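Local coordinates for GH26A (PDB 6Q75), which belongs to glycoside hydrolase family 26 and probably cleaves beta-linked polysaccharides, as the beta-mannanases of that family do, at residues Pro282-Leu287 against Lys313-Tyr318; Gly44-Gly49 against Asp319-Lys324. All coordinates share one frame; numbering follows the deposited sequence.

Interaction 1 of 2, residues Pro282-Leu287 against Lys313-Tyr318; sequences PRPLVL and KEVYGY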
ATOM      1  N   PRO A 282     -12.207   6.064  10.221  1.00 18.88           N
ATOM      2  CA  PRO A 282     -13.604   5.610  10.069  1.00 21.28           C
ATOM      3  C   PRO A 282     -14.267   5.438  11.429  1.00 24.23           C
ATOM      4  O   PRO A 282     -13.786   4.676  12.274  1.00 26.10           O
ATOM      5  CB  PRO A 282     -13.468   4.269   9.341  1.00 22.42           C
ATOM      6  CG  PRO A 282     -12.069   3.781   9.679  1.00 22.96           C
ATOM      7  CD  PRO A 282     -11.215   5.029   9.836  1.00 18.83           C
ATOM      8  N   ARG A 283     -15.384   6.138  11.635  1.00 22.21           N
ATOM      9  CA  ARG A 283     -16.121   5.984  12.871  1.00 23.22           C
ATOM     10  C   ARG A 283     -16.783   4.611  12.933  1.00 25.15           C
ATOM     11  O   ARG A 283     -17.082   4.006  11.900  1.00 26.02           O
ATOM     12  CB  ARG A 283     -17.201   7.056  12.990  1.00 27.71           C
ATOM     13  CG  ARG A 283     -16.734   8.464  12.715  1.00 32.67           C
ATOM     14  CD  ARG A 283     -17.708   9.447  13.309  1.00 38.34           C
ATOM     15  NE  ARG A 283     -17.918   9.158  14.725  1.00 46.81           N
ATOM     16  CZ  ARG A 283     -18.746   9.831  15.517  1.00 51.77           C
ATOM     17  NH1 ARG A 283     -18.866   9.493  16.795  1.00 54.03           N
ATOM     18  NH2 ARG A 283     -19.457  10.840  15.030  1.00 53.20           N
ATOM     19  N   PRO A 284     -17.088   4.133  14.142  1.00 28.69           N
ATOM     20  CA  PRO A 284     -17.804   2.847  14.275  1.00 27.14           C
ATOM     21  C   PRO A 284     -19.033   2.712  13.384  1.00 27.39           C
ATOM     22  O   PRO A 284     -19.238   1.633  12.822  1.00 27.84           O
ATOM     23  CB  PRO A 284     -18.176   2.835  15.767  1.00 30.09           C
ATOM     24  CG  PRO A 284     -17.014   3.560  16.406  1.00 28.69           C
ATOM     25  CD  PRO A 284     -16.670   4.676  15.451  1.00 28.37           C
ATOM     26  N   LEU A 285     -19.850   3.765  13.223  1.00 28.29           N
ATOM     27  CA  LEU A 285     -21.028   3.648  12.356  1.00 29.85           C
ATOM     28  C   LEU A 285     -20.630   3.329  10.922  1.00 29.13           C
ATOM     29  O   LEU A 285     -21.305   2.545  10.243  1.00 28.45           O
ATOM     30  CB  LEU A 285     -21.845   4.939  12.363  1.00 32.58           C
ATOM     31  CG  LEU A 285     -23.038   5.219  13.259  1.00 38.25           C
ATOM     32  CD1 LEU A 285     -23.713   6.479  12.736  1.00 38.31           C
ATOM     33  CD2 LEU A 285     -24.025   4.047  13.307  1.00 39.69           C
ATOM     34  N   VAL A 286     -19.555   3.957  10.439  1.00 25.09           N
ATOM     35  CA  VAL A 286     -19.047   3.670   9.101  1.00 24.30           C
ATOM     36  C   VAL A 286     -18.591   2.217   9.024  1.00 24.15           C
ATOM     37  O   VAL A 286     -18.889   1.504   8.054  1.00 23.70           O
ATOM     38  CB  VAL A 286     -17.902   4.640   8.742  1.00 23.19           C
ATOM     39  CG1 VAL A 286     -17.200   4.198   7.488  1.00 23.15           C
ATOM     40  CG2 VAL A 286     -18.417   6.075   8.562  1.00 25.88           C
ATOM     41  N   LEU A 287     -17.832   1.767  10.035  1.00 21.67           N
ATOM     42  CA  LEU A 287     -17.348   0.388  10.040  1.00 23.36           C
ATOM     43  C   LEU A 287     -18.492  -0.612  10.150  1.00 24.51           C
ATOM     44  O   LEU A 287     -18.431  -1.683   9.543  1.00 25.32           O
ATOM     45  CB  LEU A 287     -16.358   0.172  11.182  1.00 22.62           C
ATOM     46  CG  LEU A 287     -15.093   1.018  11.131  1.00 25.87           C
ATOM     47  CD1 LEU A 287     -14.277   0.775  12.384  1.00 29.42           C
ATOM     48  CD2 LEU A 287     -14.289   0.706   9.869  1.00 24.74           C
ATOM     49  N   LYS A 313      -9.149   7.228  20.132  1.00 24.28           N
ATOM     50  CA  LYS A 313      -9.461   6.254  21.171  1.00 28.47           C
ATOM     51  C   LYS A 313     -10.783   5.536  20.900  1.00 29.46           C
ATOM     52  O   LYS A 313     -10.911   4.342  21.194  1.00 31.28           O
ATOM     53  CB  LYS A 313      -9.484   6.959  22.535  1.00 30.99           C
ATOM     54  CG  LYS A 313      -8.118   7.516  22.953  1.00 33.32           C
ATOM     55  CD  LYS A 313      -8.200   8.449  24.172  1.00 38.69           C
ATOM     56  CE  LYS A 313      -9.102   7.913  25.242  1.00 41.22           C
ATOM     57  NZ  LYS A 313      -9.353   8.912  26.326  1.00 42.26           N
ATOM     58  N   GLU A 314     -11.777   6.244  20.357  1.00 27.88           N
ATOM     59  CA  GLU A 314     -13.042   5.604  19.994  1.00 28.92           C
ATOM     60  C   GLU A 314     -12.835   4.500  18.960  1.00 27.90           C
ATOM     61  O   GLU A 314     -13.452   3.425  19.042  1.00 25.51           O
ATOM     62  CB  GLU A 314     -14.010   6.654  19.456  1.00 32.60           C
ATOM     63  CG  GLU A 314     -15.375   6.126  19.060  1.00 37.74           C
ATOM     64  CD  GLU A 314     -16.197   7.161  18.297  1.00 42.66           C
ATOM     65  OE1 GLU A 314     -15.669   7.798  17.366  1.00 43.08           O
ATOM     66  OE2 GLU A 314     -17.377   7.353  18.642  1.00 44.84           O
ATOM     67  N   VAL A 315     -12.009   4.771  17.952  1.00 24.85           N
ATOM     68  CA  VAL A 315     -11.794   3.818  16.867  1.00 24.08           C
ATOM     69  C   VAL A 315     -10.876   2.692  17.322  1.00 24.98           C
ATOM     70  O   VAL A 315     -11.161   1.507  17.107  1.00 24.95           O
ATOM     71  CB  VAL A 315     -11.241   4.552  15.633  1.00 25.43           C
ATOM     72  CG1 VAL A 315     -10.799   3.566  14.548  1.00 25.41           C
ATOM     73  CG2 VAL A 315     -12.271   5.541  15.072  1.00 26.21           C
ATOM     74  N   TYR A 316      -9.768   3.036  17.984  1.00 24.30           N
ATOM     75  CA  TYR A 316      -8.901   1.994  18.521  1.00 25.63           C
ATOM     76  C   TYR A 316      -9.618   1.143  19.563  1.00 28.28           C
ATOM     77  O   TYR A 316      -9.287  -0.033  19.726  1.00 31.57           O
ATOM     78  CB  TYR A 316      -7.643   2.604  19.123  1.00 23.81           C
ATOM     79  CG  TYR A 316      -6.522   2.766  18.109  1.00 22.65           C
ATOM     80  CD1 TYR A 316      -6.684   3.572  16.992  1.00 20.25           C
ATOM     81  CD2 TYR A 316      -5.319   2.121  18.281  1.00 22.56           C
ATOM     82  CE1 TYR A 316      -5.651   3.735  16.056  1.00 24.10           C
ATOM     83  CE2 TYR A 316      -4.294   2.269  17.371  1.00 25.48           C
ATOM     84  CZ  TYR A 316      -4.459   3.064  16.265  1.00 25.88           C
ATOM     85  OH  TYR A 316      -3.412   3.175  15.391  1.00 25.08           O
ATOM     86  N   GLY A 317     -10.580   1.714  20.298  1.00 30.29           N
ATOM     87  CA  GLY A 317     -11.289   0.965  21.321  1.00 31.04           C
ATOM     88  C   GLY A 317     -12.522   0.215  20.861  1.00 31.49           C
ATOM     89  O   GLY A 317     -13.140  -0.508  21.655  1.00 32.11           O
ATOM     90  N   TYR A 318     -12.914   0.399  19.606  1.00 28.63           N
ATOM     91  CA  TYR A 318     -14.063  -0.296  19.042  1.00 30.76           C
ATOM     92  C   TYR A 318     -13.838  -1.806  19.073  1.00 31.09           C
ATOM     93  O   TYR A 318     -12.736  -2.295  18.807  1.00 26.90           O
ATOM     94  CB  TYR A 318     -14.272   0.209  17.613  1.00 31.70           C
ATOM     95  CG  TYR A 318     -15.402  -0.371  16.792  1.00 35.31           C
ATOM     96  CD1 TYR A 318     -16.726  -0.363  17.225  1.00 40.41           C
ATOM     97  CD2 TYR A 318     -15.123  -0.915  15.546  1.00 37.11           C
ATOM     98  CE1 TYR A 318     -17.741  -0.905  16.421  1.00 41.33           C
ATOM     99  CE2 TYR A 318     -16.109  -1.441  14.753  1.00 38.36           C
ATOM    100  CZ  TYR A 318     -17.411  -1.440  15.181  1.00 40.62           C
ATOM    101  OH  TYR A 318     -18.356  -1.992  14.338  1.00 41.64           O
TER
HETATM  102  O   HOH W   1     -17.660  -3.543  11.598  1.00 29.83           O
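Glu314 reaches from the last turns of helix 309-316 to Arg283, the N-cap residue of helix 284-289. Its chain runs extended, with CG anti to the backbone N (chi1 -179°), and Glu314 OE2 offers its syn lone pair to Arg283 NH1 at 3.2 Å. The partner lies in the guanidinium plane, at its edge, while the carboxylate is turned 35° out of that plane, giving a salt bridge through one N-H. OE1 is held separately in a salt bridge to Arg311, so two arginines gather round this carboxylate. The methylene CG of Glu314 also packs against Pro284, 4.0 Å from Pro284 CG, the two side chains crossing at a slant. Val315, next in the chain, turns CG2 to the backbone just ahead of the helix, 3.3 Å from Pro282 O, a carbonyl buried here without a polar partner in the model. Beyond the helix, Tyr318 lays its ring against helix 284-289. Pro284 CB sits over one face in a CH-pi contact, 4.1 Å from the Tyr318 ring centroid, and Leu287 CD1 comes in obliquely, 3.7 Å from Tyr318 CD2. At the far end of the ring a water lies 3.2 Å from Tyr318 OH and makes a weak bond to Leu287 O. Charge pairing on the solvent-facing side, where Arg283 is exposed, is thus combined with apolar contacts further in, and two neighbouring arginines would probably favour the ionised form of Glu314.

Interaction 2 of 2, residues Gly44-Gly49 against Asp319-Lys324; sequences GKILAG and DKTITK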
ATOM      1  N   GLY A  44     -15.434  -8.939   9.462  1.00 37.87           N
ATOM      2  CA  GLY A  44     -16.011  -7.840  10.214  1.00 34.79           C
ATOM      3  C   GLY A  44     -15.023  -7.103  11.095  1.00 30.58           C
ATOM      4  O   GLY A  44     -15.283  -5.955  11.465  1.00 31.77           O
ATOM      5  N   LYS A  45     -13.898  -7.720  11.435  1.00 26.16           N
ATOM      6  CA  LYS A  45     -12.895  -7.055  12.250  1.00 25.86           C
ATOM      7  C   LYS A  45     -11.959  -6.270  11.338  1.00 25.80           C
ATOM      8  O   LYS A  45     -11.837  -6.576  10.154  1.00 26.96           O
ATOM      9  CB  LYS A  45     -12.105  -8.075  13.064  1.00 28.13           C
ATOM     10  CG  LYS A  45     -12.999  -8.875  14.028  1.00 33.53           C
ATOM     11  CD  LYS A  45     -12.239  -9.341  15.252  1.00 41.22           C
ATOM     12  CE  LYS A  45     -13.218  -9.844  16.318  1.00 47.74           C
ATOM     13  NZ  LYS A  45     -13.021  -9.132  17.622  1.00 50.11           N
ATOM     14  N   ILE A  46     -11.289  -5.259  11.903  1.00 22.33           N
ATOM     15  CA  ILE A  46     -10.414  -4.398  11.104  1.00 20.41           C
ATOM     16  C   ILE A  46      -9.115  -4.148  11.864  1.00 19.87           C
ATOM     17  O   ILE A  46      -9.131  -3.853  13.065  1.00 22.65           O
ATOM     18  CB  ILE A  46     -11.117  -3.075  10.723  1.00 20.02           C
ATOM     19  CG1 ILE A  46     -10.243  -2.228   9.804  1.00 20.45           C
ATOM     20  CG2 ILE A  46     -11.560  -2.301  11.980  1.00 22.63           C
ATOM     21  CD1 ILE A  46     -11.001  -1.100   9.115  1.00 22.04           C
ATOM     22  N   LEU A  47      -7.982  -4.276  11.163  1.00 20.99           N
ATOM     23  CA  LEU A  47      -6.673  -4.043  11.766  1.00 18.80           C
ATOM     24  C   LEU A  47      -6.351  -2.554  11.794  1.00 18.06           C
ATOM     25  O   LEU A  47      -6.430  -1.879  10.759  1.00 20.22           O
ATOM     26  CB  LEU A  47      -5.584  -4.783  10.973  1.00 18.55           C
ATOM     27  CG  LEU A  47      -5.739  -6.297  10.955  1.00 21.52           C
ATOM     28  CD1 LEU A  47      -5.002  -6.842   9.768  1.00 19.17           C
ATOM     29  CD2 LEU A  47      -5.155  -6.860  12.245  1.00 24.36           C
ATOM     30  N   ALA A  48      -5.944  -2.043  12.968  1.00 18.22           N
ATOM     31  CA  ALA A  48      -5.496  -0.646  13.072  1.00 18.39           C
ATOM     32  C   ALA A  48      -4.079  -0.495  12.532  1.00 20.64           C
ATOM     33  O   ALA A  48      -3.178  -1.238  12.931  1.00 19.28           O
ATOM     34  CB  ALA A  48      -5.527  -0.168  14.524  1.00 19.37           C
ATOM     35  N   GLY A  49      -3.863   0.512  11.682  1.00 18.02           N
ATOM     36  CA  GLY A  49      -2.574   0.677  11.042  1.00 18.07           C
ATOM     37  C   GLY A  49      -2.151   2.131  11.009  1.00 16.61           C
ATOM     38  O   GLY A  49      -2.972   3.049  11.120  1.00 17.29           O
ATOM     39  N   ASP A 319     -14.907  -2.552  19.380  1.00 31.13           N
ATOM     40  CA  ASP A 319     -14.757  -3.985  19.608  1.00 34.45           C
ATOM     41  C   ASP A 319     -14.219  -4.711  18.375  1.00 33.26           C
ATOM     42  O   ASP A 319     -13.550  -5.735  18.515  1.00 36.77           O
ATOM     43  CB  ASP A 319     -16.106  -4.580  20.015  1.00 41.32           C
ATOM     44  CG  ASP A 319     -17.075  -4.661  18.850  1.00 49.07           C
ATOM     45  OD1 ASP A 319     -17.473  -3.609  18.310  1.00 52.00           O
ATOM     46  OD2 ASP A 319     -17.490  -5.790  18.512  1.00 54.18           O
ATOM     47  N   LYS A 320     -14.476  -4.205  17.170  1.00 28.41           N
ATOM     48  CA  LYS A 320     -13.998  -4.895  15.977  1.00 29.88           C
ATOM     49  C   LYS A 320     -12.593  -4.470  15.553  1.00 27.69           C
ATOM     50  O   LYS A 320     -12.050  -5.057  14.614  1.00 27.55           O
ATOM     51  CB  LYS A 320     -14.946  -4.681  14.791  1.00 33.50           C
ATOM     52  CG  LYS A 320     -16.386  -5.113  14.998  1.00 38.76           C
ATOM     53  CD  LYS A 320     -16.483  -6.616  15.096  1.00 41.31           C
ATOM     54  CE  LYS A 320     -17.889  -7.099  14.776  1.00 44.24           C
ATOM     55  NZ  LYS A 320     -18.909  -6.376  15.570  1.00 46.89           N
ATOM     56  N   THR A 321     -11.988  -3.487  16.215  1.00 28.57           N
ATOM     57  CA  THR A 321     -10.661  -3.020  15.822  1.00 24.66           C
ATOM     58  C   THR A 321      -9.615  -3.875  16.512  1.00 25.74           C
ATOM     59  O   THR A 321      -9.689  -4.097  17.721  1.00 27.18           O
ATOM     60  CB  THR A 321     -10.455  -1.554  16.208  1.00 24.56           C
ATOM     61  OG1 THR A 321     -11.399  -0.744  15.516  1.00 24.83           O
ATOM     62  CG2 THR A 321      -9.008  -1.099  15.829  1.00 21.19           C
ATOM     63  N   ILE A 322      -8.618  -4.312  15.745  1.00 22.29           N
ATOM     64  CA  ILE A 322      -7.553  -5.173  16.237  1.00 24.32           C
ATOM     65  C   ILE A 322      -6.267  -4.357  16.297  1.00 24.43           C
ATOM     66  O   ILE A 322      -5.830  -3.793  15.282  1.00 22.30           O
ATOM     67  CB  ILE A 322      -7.374  -6.399  15.327  1.00 26.24           C
ATOM     68  CG1 ILE A 322      -8.668  -7.229  15.331  1.00 30.90           C
ATOM     69  CG2 ILE A 322      -6.118  -7.204  15.726  1.00 24.65           C
ATOM     70  CD1 ILE A 322      -8.727  -8.277  14.242  1.00 34.18           C
ATOM     71  N   THR A 323      -5.664  -4.300  17.475  1.00 22.98           N
ATOM     72  CA  THR A 323      -4.349  -3.706  17.637  1.00 24.94           C
ATOM     73  C   THR A 323      -3.296  -4.807  17.814  1.00 23.40           C
ATOM     74  O   THR A 323      -3.600  -6.012  17.853  1.00 24.11           O
ATOM     75  CB  THR A 323      -4.369  -2.695  18.782  1.00 25.46           C
ATOM     76  OG1 THR A 323      -4.853  -3.326  19.968  1.00 26.42           O
ATOM     77  CG2 THR A 323      -5.295  -1.535  18.430  1.00 26.03           C
ATOM     78  N   LYS A 324      -2.027  -4.391  17.883  1.00 23.28           N
ATOM     79  CA  LYS A 324      -0.941  -5.374  17.780  1.00 26.43           C
ATOM     80  C   LYS A 324      -1.075  -6.458  18.837  1.00 27.65           C
ATOM     81  O   LYS A 324      -0.896  -7.645  18.539  1.00 28.50           O
ATOM     82  CB  LYS A 324       0.425  -4.694  17.881  1.00 25.44           C
ATOM     83  CG  LYS A 324       1.613  -5.666  17.688  1.00 26.69           C
ATOM     84  CD  LYS A 324       2.947  -4.936  17.633  1.00 25.68           C
ATOM     85  CE  LYS A 324       3.329  -4.345  18.979  1.00 28.12           C
ATOM     86  NZ  LYS A 324       3.827  -5.319  19.950  1.00 29.74           N
TER
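Ile322 and Lys45 meet where a short parallel strand, 321-322, is added outside the (beta/alpha)8 barrel, pairing with the start of its first strand, 46-51. Ile322 has the largest buried surface of the contact. Its backbone is gripped twice: Ile322 N donates to Ile46 O at 2.8 Å, and Ile322 O accepts from Ala48 N at 2.9 Å along a nearly straight N-H...O line (175°). In side-chain terms it reaches two ways. CG1 lies anti to the carbonyl carbon (chi1 -62°), which sends Ile322 CD1 back along the strand to Lys45 CB, 3.6 Å away, where the two chains cross at about a right angle. The other branch, Ile322 CG2, meets Leu47 CD2 at 3.6 Å, on the sheet face that helix 30-40 overlies with Tyr38. Lys45 thus lends its aliphatic part as an apolar neighbour, although the residue as a whole is exposed. Lys320 contributes both backbone and side chain: Lys320 O takes the hydrogen bond of Ile46 N at 2.8 Å and is also approached by the CA-H of Lys45. Its side chain bends at chi2 (-69°), running past Gly44 O before NZ forms a salt bridge with Asp319 OD2, its hydrogen bond weak. The other sheet face carries Ile46 and Thr321, which lie side by side and point the same way. There Thr321 OG1, hydrogen-bonded to Val315 O, stands 3.9 Å from Ile46 CG2, while Thr321 CG2 lies 3.8 Å from Ala48 CB.

In the fold
Both contacts hold the C-terminal part of the chain against the barrel, at different depths. Interaction 2 is largely buried and joins strand to strand through backbone hydrogen bonds, with mostly apolar side chains on both faces. Interaction 1 lies further out and joins two helical segments mainly through side chains, without a direct backbone-to-backbone hydrogen bond, using a salt bridge, a ring face and a bridging water. Helix 309-316 leads directly into strand 321-322, so the two contacts share one continuous piece of chain. Tyr316 packs on Ala48 and Thr323, and Leu287 touches Ile46, so the inner side of interaction 1 packs on the segments of interaction 2.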